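HIAXHD3 (Humicola insolens, PDB 3ZXK) probably removes arabinofuranosyl side chains from arabinoxylan as an exo-acting family 43 arabinofuranosidase, a scaffold into which endo-xylanase activity has been engineered. Local coordinates at residues N10-E15 against R273-A278; Q238-N243 against G296-S301; A242-A247 against M266-G271. All blocks are in the same frame, centred on the assembly; numbering follows the deposited sequence.

Contact 1: N10-E15 against R273-A278; sequences NPVLWE and RIPVVA. With AHR (alpha-L-arabinofuranose), chain C.
In the five-bladed beta-propeller of family 43 hydrolases, the loop 10-15 runs beside residues 273-278 of strand 273-282, in a four-stranded blade, and the side chain of Asn10 grips Val277 much as a peptide group would. Asn10 OD1 accepts from Val277 N at 2.8 Å, the donor tilted 32° from the carbonyl plane, while Asn10 ND2 gives a hydrogen to Val277 O at 3.0 Å within its own amide plane. Asparagine suits the place because it offers acceptor and donor together; ND2 also bonds to Gly299 O, which helps to fix the amide's rotation. After the cis peptide before Pro11, Val12 N reaches Pro275 O at 3.1 Å. Pro275 has no N-H to offer and instead sets CD against Leu13 O (3.2 Å), while its CG packs against Val12 CG2 and Leu13 CB. Val12 CG1 meets Val277 CG2 at 3.6 Å, a compact branched pair. The extended chain of Ile274, chi2 -177°, carries CD1 over the face of the Trp14 indole, a CH-pi contact 3.7 Å from the centroid of the five-membered ring. Pro11 CG lies over that same face, so three apolar groups close together where Trp14 centres an inverse gamma turn. The Arg273 side chain starts away from the loop and, turned at chi3 (-64°), lets NH1 donate to O3 of the arabinofuranose at 2.9 Å, O3 lying in the guanidinium plane at the group's edge.

Contact 2: Q238-N243 against G296-S301; sequences QGPLAN and GRWGTS
Gln238 meets Arg297 and Trp298 where two loops run side by side. Its carbonyl O accepts from Trp298 N at 2.8 Å, the donor nearly along the C=O axis, and a water that accepts from Gln238 N donates to Gly296 O at 2.8 Å, so both main-chain polar groups of Gln238 are engaged. Above it the Arg297 side chain, bent at chi3 (71°), folds back so that one guanidinium face covers Gln238 CB, which lies 3.6 Å from Arg297 NH1; the same face also covers Gly239 N. With an alanine in place of Arg297 this flat lid would be gone, and the main chain at Gln238 and Gly239 would probably lie more open to water. Gly239 follows with a positive phi of 83°, and any side chain there would run into Trp298 O; its own O rests against Trp298 CB. Pro240, reached through a cis peptide, lays its ring beside the Trp298 side chain, both pointing the same way, with Pro240 CD 3.6 Å from Trp298 CD1. Pro240 CB also touches Gly299 O at 3.4 Å. With CG opposite the backbone N (chi1 -169°), the indole reaches Tyr262, Val276 and Ala264. This is loop-to-loop packing of a beta-propeller: the connection entering blade 250-290 is laid against the chain that leaves it.

Contact 3: A242-A247 against M266-G271; sequences ANAGFA and MDAYPG. With AHR (alpha-L-arabinofuranose), chain C.
Asp267, whose main chain lies against Ala244, is the residue of this contact that holds the bound arabinofuranose. Its carboxylate takes two sugar hydroxyls, one on each oxygen: O3 of the sugar donates to Asp267 OD1 at 2.6 Å and O5 of the sugar donates to Asp267 OD2 at 2.7 Å. Arg273 and His248 complete the grip on the sugar, and the Tyr269 ring, its OH anchored on Phe505 O, meets C5 of the sugar obliquely. OD2 has a second partner, a water that donates to Asp267 OD2 at 2.8 Å and accepts from Phe246 N at 2.8 Å, tying the acid to the facing loop and helping to hold the carboxylate's rotation. Phe246 O in turn bonds to His248 ND1, so the same loop residue helps to orient His248, a second sugar-binding side chain.

Behind this shell the two backbones come very close. Ala244 CA makes a CA-H...O contact with Asp267 O at 3.2 Å, and Ala244 CB packs on Ala268 CA at 3.7 Å; small methyl groups fit where the chains are so near. At Gly245 a side chain would press on Asp267 CB, and its phi of 58° also favours glycine. In one of its two conformers Met266, bent at chi2 (-64°), brings SD to 3.7 Å from Ala247 CB. Further out, Asp267 and Ala268 each centre an inverse gamma turn. Chemically, the carboxylate serves as a two-pronged acceptor for the 3- and 5-hydroxyls, consistent with a pocket that recognises an arabinofuranose unsubstituted at those positions.

How the contacts relate
Contacts 1 and 3 are buried and reach neighbouring strands of one blade, 273-282 and 260-267, joined by a backbone bond between Ile274 and Met266; each contributes a side chain that binds the arabinofuranose, a guanidinium from the first and a carboxylate from the second. Contact 2 is only partly buried and lies further from the centre, joining loops near the same blade. It shares Ala242 and Asn243 with contact 3, and touches contact 1 through Asn10, which probably bonds to both Gly299 and Thr300. Chemistry follows place: side-chain amide pairing and aliphatic packing in contact 1, proline-tryptophan and guanidinium cover in contact 2, sugar hydroxyls and a bridging water in contact 3.

Contact 1: N10-E15 against R273-A278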
loop_
_atom_site.group_PDB
_atom_site.type_symbol
_atom_site.label_atom_id
_atom_site.label_comp_id
_atom_site.label_asym_id
_atom_site.label_seq_id
_atom_site.Cartn_x
_atom_site.Cartn_y
_atom_site.Cartn_z
ATOM N N ASN A 10 18.418 -0.123 -6.532
ATOM C CA ASN A 10 17.158 0.594 -6.303
ATOM C C ASN A 10 16.250 0.515 -7.554
ATOM O O ASN A 10 16.772 0.484 -8.665
ATOM C CB ASN A 10 17.462 2.054 -5.981
ATOM C CG ASN A 10 17.841 2.256 -4.521
ATOM O OD1 ASN A 10 17.115 1.830 -3.618
ATOM N ND2 ASN A 10 18.959 2.928 -4.288
ATOM N N PRO A 11 14.905 0.465 -7.389
ATOM C CA PRO A 11 14.188 0.453 -6.120
ATOM C C PRO A 11 14.281 -0.906 -5.413
ATOM O O PRO A 11 14.513 -1.948 -6.055
ATOM C CB PRO A 11 12.755 0.779 -6.531
ATOM C CG PRO A 11 12.636 0.158 -7.887
ATOM C CD PRO A 11 13.975 0.393 -8.540
ATOM N N VAL A 12 14.108 -0.894 -4.095
ATOM C CA VAL A 12 14.213 -2.157 -3.367
ATOM C C VAL A 12 12.958 -3.026 -3.483
ATOM O O VAL A 12 13.044 -4.247 -3.404
ATOM C CB VAL A 12 14.650 -1.961 -1.899
ATOM C CG1 VAL A 12 16.007 -1.291 -1.864
ATOM C CG2 VAL A 12 13.623 -1.146 -1.106
ATOM N N LEU A 13 11.809 -2.401 -3.727
ATOM C CA LEU A 13 10.551 -3.132 -3.878
ATOM C C LEU A 13 9.756 -2.340 -4.884
ATOM O O LEU A 13 9.465 -1.168 -4.648
ATOM C CB LEU A 13 9.804 -3.194 -2.543
ATOM C CG LEU A 13 8.417 -3.865 -2.589
ATOM C CD1 LEU A 13 8.459 -5.315 -3.040
ATOM C CD2 LEU A 13 7.715 -3.736 -1.247
ATOM N N TRP A 14 9.415 -2.941 -6.020
ATOM C CA TRP A 14 8.712 -2.199 -7.052
ATOM C C TRP A 14 7.231 -2.407 -6.931
ATOM O O TRP A 14 6.572 -2.906 -7.861
ATOM C CB TRP A 14 9.191 -2.628 -8.422
ATOM C CG TRP A 14 9.029 -1.530 -9.445
ATOM C CD1 TRP A 14 7.917 -0.744 -9.687
ATOM C CD2 TRP A 14 10.038 -1.090 -10.402
ATOM N NE1 TRP A 14 8.160 0.126 -10.710
ATOM C CE2 TRP A 14 9.428 -0.023 -11.180
ATOM C CE3 TRP A 14 11.348 -1.478 -10.685
ATOM C CZ2 TRP A 14 10.125 0.645 -12.174
ATOM C CZ3 TRP A 14 12.045 -0.796 -11.688
ATOM C CH2 TRP A 14 11.442 0.230 -12.421
ATOM N N GLU A 15 6.696 -2.053 -5.773
ATOM C CA GLU A 15 5.257 -2.181 -5.503
ATOM C C GLU A 15 4.855 -0.968 -4.673
ATOM O O GLU A 15 5.632 -0.485 -3.834
ATOM C CB GLU A 15 4.934 -3.483 -4.745
ATOM C CG GLU A 15 5.097 -4.771 -5.571
ATOM C CD GLU A 15 4.688 -6.051 -4.835
ATOM O OE1 GLU A 15 3.868 -5.943 -3.903
ATOM O OE2 GLU A 15 5.194 -7.168 -5.169
ATOM N N ARG A 273 3.942 4.551 -5.595
ATOM C CA ARG A 273 5.039 5.153 -4.860
ATOM C C ARG A 273 5.849 4.049 -4.221
ATOM O O ARG A 273 5.325 3.268 -3.424
ATOM C CB ARG A 273 4.506 6.171 -3.855
ATOM C CG ARG A 273 3.932 7.345 -4.638
ATOM C CD ARG A 273 3.263 8.413 -3.806
ATOM N NE ARG A 273 2.088 7.954 -3.089
ATOM C CZ ARG A 273 1.486 8.662 -2.133
ATOM N NH1 ARG A 273 1.966 9.875 -1.790
ATOM N NH2 ARG A 273 0.406 8.163 -1.518
ATOM N N ILE A 274 7.118 3.973 -4.621
ATOM C CA ILE A 274 7.951 2.815 -4.360
ATOM C C ILE A 274 9.231 3.189 -3.607
ATOM O O ILE A 274 9.788 4.262 -3.806
ATOM C CB ILE A 274 8.240 2.034 -5.683
ATOM C CG1 ILE A 274 9.192 2.816 -6.604
ATOM C CG2 ILE A 274 6.918 1.679 -6.387
ATOM C CD1 ILE A 274 9.449 2.116 -7.928
ATOM N N PRO A 275 9.718 2.289 -2.741
ATOM C CA PRO A 275 10.836 2.670 -1.885
ATOM C C PRO A 275 12.222 2.547 -2.519
ATOM O O PRO A 275 12.487 1.613 -3.290
ATOM C CB PRO A 275 10.740 1.680 -0.709
ATOM C CG PRO A 275 10.064 0.473 -1.284
ATOM C CD PRO A 275 9.100 1.008 -2.325
ATOM N N VAL A 276 13.070 3.508 -2.164
ATOM C CA VAL A 276 14.499 3.523 -2.546
ATOM C C VAL A 276 15.305 3.732 -1.258
ATOM O O VAL A 276 14.828 4.356 -0.311
ATOM C CB VAL A 276 14.807 4.625 -3.598
ATOM C CG1 VAL A 276 14.084 4.308 -4.907
ATOM C CG2 VAL A 276 14.363 5.984 -3.102
ATOM N N VAL A 277 16.533 3.205 -1.239
ATOM C CA VAL A 277 17.385 3.190 -0.035
ATOM C C VAL A 277 18.758 3.787 -0.355
ATOM O O VAL A 277 19.341 3.492 -1.401
ATOM C CB VAL A 277 17.545 1.745 0.508
ATOM C CG1 VAL A 277 18.385 1.734 1.783
ATOM C CG2 VAL A 277 16.170 1.148 0.827
ATOM N N ALA A 278 19.229 4.672 0.519
ATOM C CA ALA A 278 20.630 5.162 0.485
ATOM C C ALA A 278 21.287 5.111 1.878
ATOM O O ALA A 278 20.623 5.284 2.880
ATOM C CB ALA A 278 20.686 6.570 -0.070
HETATM O O5 AHR C . 3.851 14.118 -6.292
HETATM C C5 AHR C . 2.747 13.297 -5.860
HETATM C C4 AHR C . 2.541 13.352 -4.343
HETATM O O4 AHR C . 2.288 14.689 -3.918
HETATM C C3 AHR C . 3.724 12.953 -3.467
HETATM O O3 AHR C . 3.854 11.547 -3.313
HETATM C C2 AHR C . 3.429 13.580 -2.132
HETATM O O2 AHR C . 4.631 14.007 -1.462
HETATM C C1 AHR C . 2.599 14.788 -2.517
#

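Contact 2: Q238-N243 against G296-S301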
loop_
_atom_site.group_PDB
_atom_site.type_symbol
_atom_site.label_atom_id
_atom_site.label_comp_id
_atom_site.label_asym_id
_atom_site.label_seq_id
_atom_site.Cartn_x
_atom_site.Cartn_y
_atom_site.Cartn_z
ATOM N N GLN A 238 18.700 14.017 -7.961
ATOM C CA GLN A 238 18.496 13.197 -9.153
ATOM C C GLN A 238 18.736 11.719 -8.844
ATOM O O GLN A 238 19.562 11.402 -7.988
ATOM C CB GLN A 238 19.399 13.675 -10.301
ATOM C CG GLN A 238 19.049 15.056 -10.840
ATOM C CD GLN A 238 17.688 15.105 -11.532
ATOM O OE1 GLN A 238 17.316 14.184 -12.271
ATOM N NE2 GLN A 238 16.939 16.188 -11.304
ATOM N N GLY A 239 18.020 10.833 -9.543
ATOM C CA GLY A 239 18.115 9.377 -9.328
ATOM C C GLY A 239 17.256 8.897 -8.162
ATOM O O GLY A 239 16.717 9.689 -7.411
ATOM N N PRO A 240 17.144 7.583 -7.990
ATOM C CA PRO A 240 17.849 6.590 -8.772
ATOM C C PRO A 240 17.029 6.031 -9.936
ATOM O O PRO A 240 17.461 5.077 -10.584
ATOM C CB PRO A 240 18.091 5.483 -7.737
ATOM C CG PRO A 240 16.836 5.520 -6.911
ATOM C CD PRO A 240 16.548 6.999 -6.768
ATOM N N LEU A 241 15.845 6.593 -10.172
ATOM C CA LEU A 241 14.968 6.104 -11.228
ATOM C C LEU A 241 14.486 7.306 -12.039
ATOM O O LEU A 241 14.249 8.375 -11.464
ATOM C CB LEU A 241 13.792 5.347 -10.590
ATOM C CG LEU A 241 12.793 4.467 -11.338
ATOM C CD1 LEU A 241 13.478 3.284 -12.011
ATOM C CD2 LEU A 241 11.746 3.957 -10.354
ATOM N N ALA A 242 14.384 7.163 -13.365
ATOM C CA ALA A 242 13.868 8.250 -14.204
ATOM C C ALA A 242 12.336 8.311 -14.173
ATOM O O ALA A 242 11.658 7.294 -13.951
ATOM C CB ALA A 242 14.354 8.092 -15.648
ATOM N N ASN A 243 11.787 9.498 -14.438
ATOM C CA ASN A 243 10.337 9.672 -14.664
ATOM C C ASN A 243 9.502 9.233 -13.495
ATOM O O ASN A 243 8.411 8.716 -13.681
ATOM C CB ASN A 243 9.865 8.978 -15.960
ATOM C CG ASN A 243 10.734 9.314 -17.131
ATOM O OD1 ASN A 243 11.220 8.430 -17.858
ATOM N ND2 ASN A 243 10.949 10.585 -17.328
ATOM N N GLY A 296 26.749 12.842 -7.402
ATOM C CA GLY A 296 25.793 13.551 -6.556
ATOM C C GLY A 296 24.350 13.086 -6.684
ATOM O O GLY A 296 23.445 13.738 -6.190
ATOM N N ARG A 297 24.141 11.951 -7.334
ATOM C CA ARG A 297 22.810 11.376 -7.469
ATOM C C ARG A 297 22.530 10.398 -6.333
ATOM O O ARG A 297 23.446 9.907 -5.681
ATOM C CB ARG A 297 22.673 10.656 -8.812
ATOM C CG ARG A 297 22.940 11.541 -10.014
ATOM C CD ARG A 297 23.039 10.730 -11.298
ATOM N NE ARG A 297 21.730 10.209 -11.684
ATOM C CZ ARG A 297 20.862 10.844 -12.477
ATOM N NH1 ARG A 297 21.153 12.038 -12.981
ATOM N NH2 ARG A 297 19.695 10.277 -12.759
ATOM N N TRP A 298 21.253 10.147 -6.083
ATOM C CA TRP A 298 20.846 9.002 -5.290
ATOM C C TRP A 298 21.244 7.796 -6.089
ATOM O O TRP A 298 20.797 7.610 -7.223
ATOM C CB TRP A 298 19.342 9.035 -5.067
ATOM C CG TRP A 298 18.857 8.050 -4.039
ATOM C CD1 TRP A 298 18.963 6.660 -4.056
ATOM C CD2 TRP A 298 18.134 8.367 -2.820
ATOM N NE1 TRP A 298 18.384 6.120 -2.936
ATOM C CE2 TRP A 298 17.841 7.100 -2.166
ATOM C CE3 TRP A 298 17.693 9.549 -2.230
ATOM C CZ2 TRP A 298 17.172 7.040 -0.935
ATOM C CZ3 TRP A 298 17.023 9.486 -1.004
ATOM C CH2 TRP A 298 16.769 8.261 -0.372
ATOM N N GLY A 299 22.119 6.981 -5.531
ATOM C CA GLY A 299 22.760 5.919 -6.304
ATOM C C GLY A 299 21.826 4.810 -6.746
ATOM O O GLY A 299 20.873 4.454 -6.044
ATOM N N THR A 300 22.113 4.246 -7.912
ATOM C CA THR A 300 21.344 3.097 -8.402
ATOM C C THR A 300 21.706 1.803 -7.663
ATOM O O THR A 300 20.884 0.891 -7.542
ATOM C CB THR A 300 21.526 2.929 -9.925
ATOM O OG1 THR A 300 22.908 2.751 -10.204
ATOM C CG2 THR A 300 21.035 4.174 -10.662
ATOM N N SER A 301 22.932 1.741 -7.142
ATOM C CA SER A 301 23.350 0.601 -6.310
ATOM C C SER A 301 24.211 1.038 -5.153
ATOM O O SER A 301 24.985 1.999 -5.249
ATOM C CB SER A 301 24.104 -0.460 -7.129
ATOM O OG SER A 301 25.338 0.052 -7.554
HETATM O O HOH W 1 21.431 14.992 -7.649
#

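Contact 3: A242-A247 against M266-G271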
loop_
_atom_site.group_PDB
_atom_site.type_symbol
_atom_site.label_atom_id
_atom_site.label_comp_id
_atom_site.label_asym_id
_atom_site.label_seq_id
_atom_site.Cartn_x
_atom_site.Cartn_y
_atom_site.Cartn_z
ATOM N N ALA A 242 14.384 7.163 -13.365
ATOM C CA ALA A 242 13.868 8.250 -14.204
ATOM C C ALA A 242 12.336 8.311 -14.173
ATOM O O ALA A 242 11.658 7.294 -13.951
ATOM C CB ALA A 242 14.354 8.092 -15.648
ATOM N N ASN A 243 11.787 9.498 -14.438
ATOM C CA ASN A 243 10.337 9.672 -14.664
ATOM C C ASN A 243 9.502 9.233 -13.495
ATOM O O ASN A 243 8.411 8.716 -13.681
ATOM C CB ASN A 243 9.865 8.978 -15.960
ATOM C CG ASN A 243 10.734 9.314 -17.131
ATOM O OD1 ASN A 243 11.220 8.430 -17.858
ATOM N ND2 ASN A 243 10.949 10.585 -17.328
ATOM N N ALA A 244 10.017 9.495 -12.287
ATOM C CA ALA A 244 9.388 9.006 -11.049
ATOM C C ALA A 244 9.450 10.077 -9.967
ATOM O O ALA A 244 9.528 9.796 -8.773
ATOM C CB ALA A 244 10.056 7.711 -10.598
ATOM N N GLY A 245 9.377 11.334 -10.399
ATOM C CA GLY A 245 9.497 12.448 -9.462
ATOM C C GLY A 245 10.807 12.414 -8.701
ATOM O O GLY A 245 11.857 11.990 -9.223
ATOM N N PHE A 246 10.727 12.817 -7.440
ATOM C CA PHE A 246 11.887 12.908 -6.579
ATOM C C PHE A 246 11.736 12.040 -5.364
ATOM O O PHE A 246 10.629 11.905 -4.816
ATOM C CB PHE A 246 12.044 14.338 -6.061
ATOM C CG PHE A 246 12.291 15.328 -7.129
ATOM C CD1 PHE A 246 13.579 15.489 -7.636
ATOM C CD2 PHE A 246 11.245 16.063 -7.678
ATOM C CE1 PHE A 246 13.828 16.398 -8.665
ATOM C CE2 PHE A 246 11.493 16.992 -8.693
ATOM C CZ PHE A 246 12.785 17.145 -9.193
ATOM N N ALA A 247 12.855 11.455 -4.953
ATOM C CA ALA A 247 12.967 10.752 -3.670
ATOM C C ALA A 247 12.655 11.707 -2.538
ATOM O O ALA A 247 13.266 12.776 -2.435
ATOM C CB ALA A 247 14.381 10.173 -3.516
ATOM N N MET A 266 9.700 7.154 -4.262
ATOM C CA MET A 266 9.624 7.843 -5.550
ATOM C C MET A 266 8.164 7.913 -5.995
ATOM O O MET A 266 7.403 6.968 -5.731
ATOM C CB MET A 266 10.379 7.033 -6.614
ATOM C CG MET A 266 11.842 6.736 -6.310
ATOM S SD MET A 266 12.893 8.206 -6.213
ATOM C CE MET A 266 12.715 8.942 -7.844
ATOM N N ASP A 267 7.807 8.967 -6.732
ATOM C CA ASP A 267 6.499 9.076 -7.414
ATOM C C ASP A 267 6.484 8.330 -8.766
ATOM O O ASP A 267 6.399 8.928 -9.839
ATOM C CB ASP A 267 6.042 10.544 -7.555
ATOM C CG ASP A 267 5.680 11.190 -6.208
ATOM O OD1 ASP A 267 5.169 10.481 -5.323
ATOM O OD2 ASP A 267 5.914 12.415 -6.036
ATOM N N ALA A 268 6.573 7.007 -8.704
ATOM C CA ALA A 268 6.739 6.178 -9.888
ATOM C C ALA A 268 5.405 5.816 -10.551
ATOM O O ALA A 268 5.181 4.655 -10.906
ATOM C CB ALA A 268 7.519 4.923 -9.512
ATOM N N TYR A 269 4.528 6.816 -10.728
ATOM C CA TYR A 269 3.273 6.650 -11.452
ATOM C C TYR A 269 3.601 6.265 -12.901
ATOM O O TYR A 269 4.603 6.750 -13.458
ATOM C CB TYR A 269 2.451 7.926 -11.362
ATOM C CG TYR A 269 2.016 8.158 -9.935
ATOM C CD1 TYR A 269 1.055 7.342 -9.351
ATOM C CD2 TYR A 269 2.614 9.136 -9.137
ATOM C CE1 TYR A 269 0.679 7.510 -8.022
ATOM C CE2 TYR A 269 2.233 9.309 -7.815
ATOM C CZ TYR A 269 1.255 8.490 -7.264
ATOM O OH TYR A 269 0.876 8.663 -5.936
ATOM N N PRO A 270 2.802 5.357 -13.512
ATOM C CA PRO A 270 1.495 4.866 -13.047
ATOM C C PRO A 270 1.515 3.678 -12.080
ATOM O O PRO A 270 0.462 3.212 -11.671
ATOM C CB PRO A 270 0.790 4.486 -14.354
ATOM C CG PRO A 270 1.918 3.976 -15.195
ATOM C CD PRO A 270 3.042 4.972 -14.917
ATOM N N GLY A 271 2.692 3.203 -11.702
ATOM C CA GLY A 271 2.785 2.095 -10.769
ATOM C C GLY A 271 2.473 2.434 -9.320
ATOM O O GLY A 271 2.042 1.564 -8.567
HETATM O O5 AHR C . 3.851 14.118 -6.292
HETATM C C5 AHR C . 2.747 13.297 -5.860
HETATM C C4 AHR C . 2.541 13.352 -4.343
HETATM O O4 AHR C . 2.288 14.689 -3.918
HETATM C C3 AHR C . 3.724 12.953 -3.467
HETATM O O3 AHR C . 3.854 11.547 -3.313
HETATM C C2 AHR C . 3.429 13.580 -2.132
HETATM O O2 AHR C . 4.631 14.007 -1.462
HETATM C C1 AHR C . 2.599 14.788 -2.517
HETATM O O HOH W 2 8.232 13.851 -6.538
#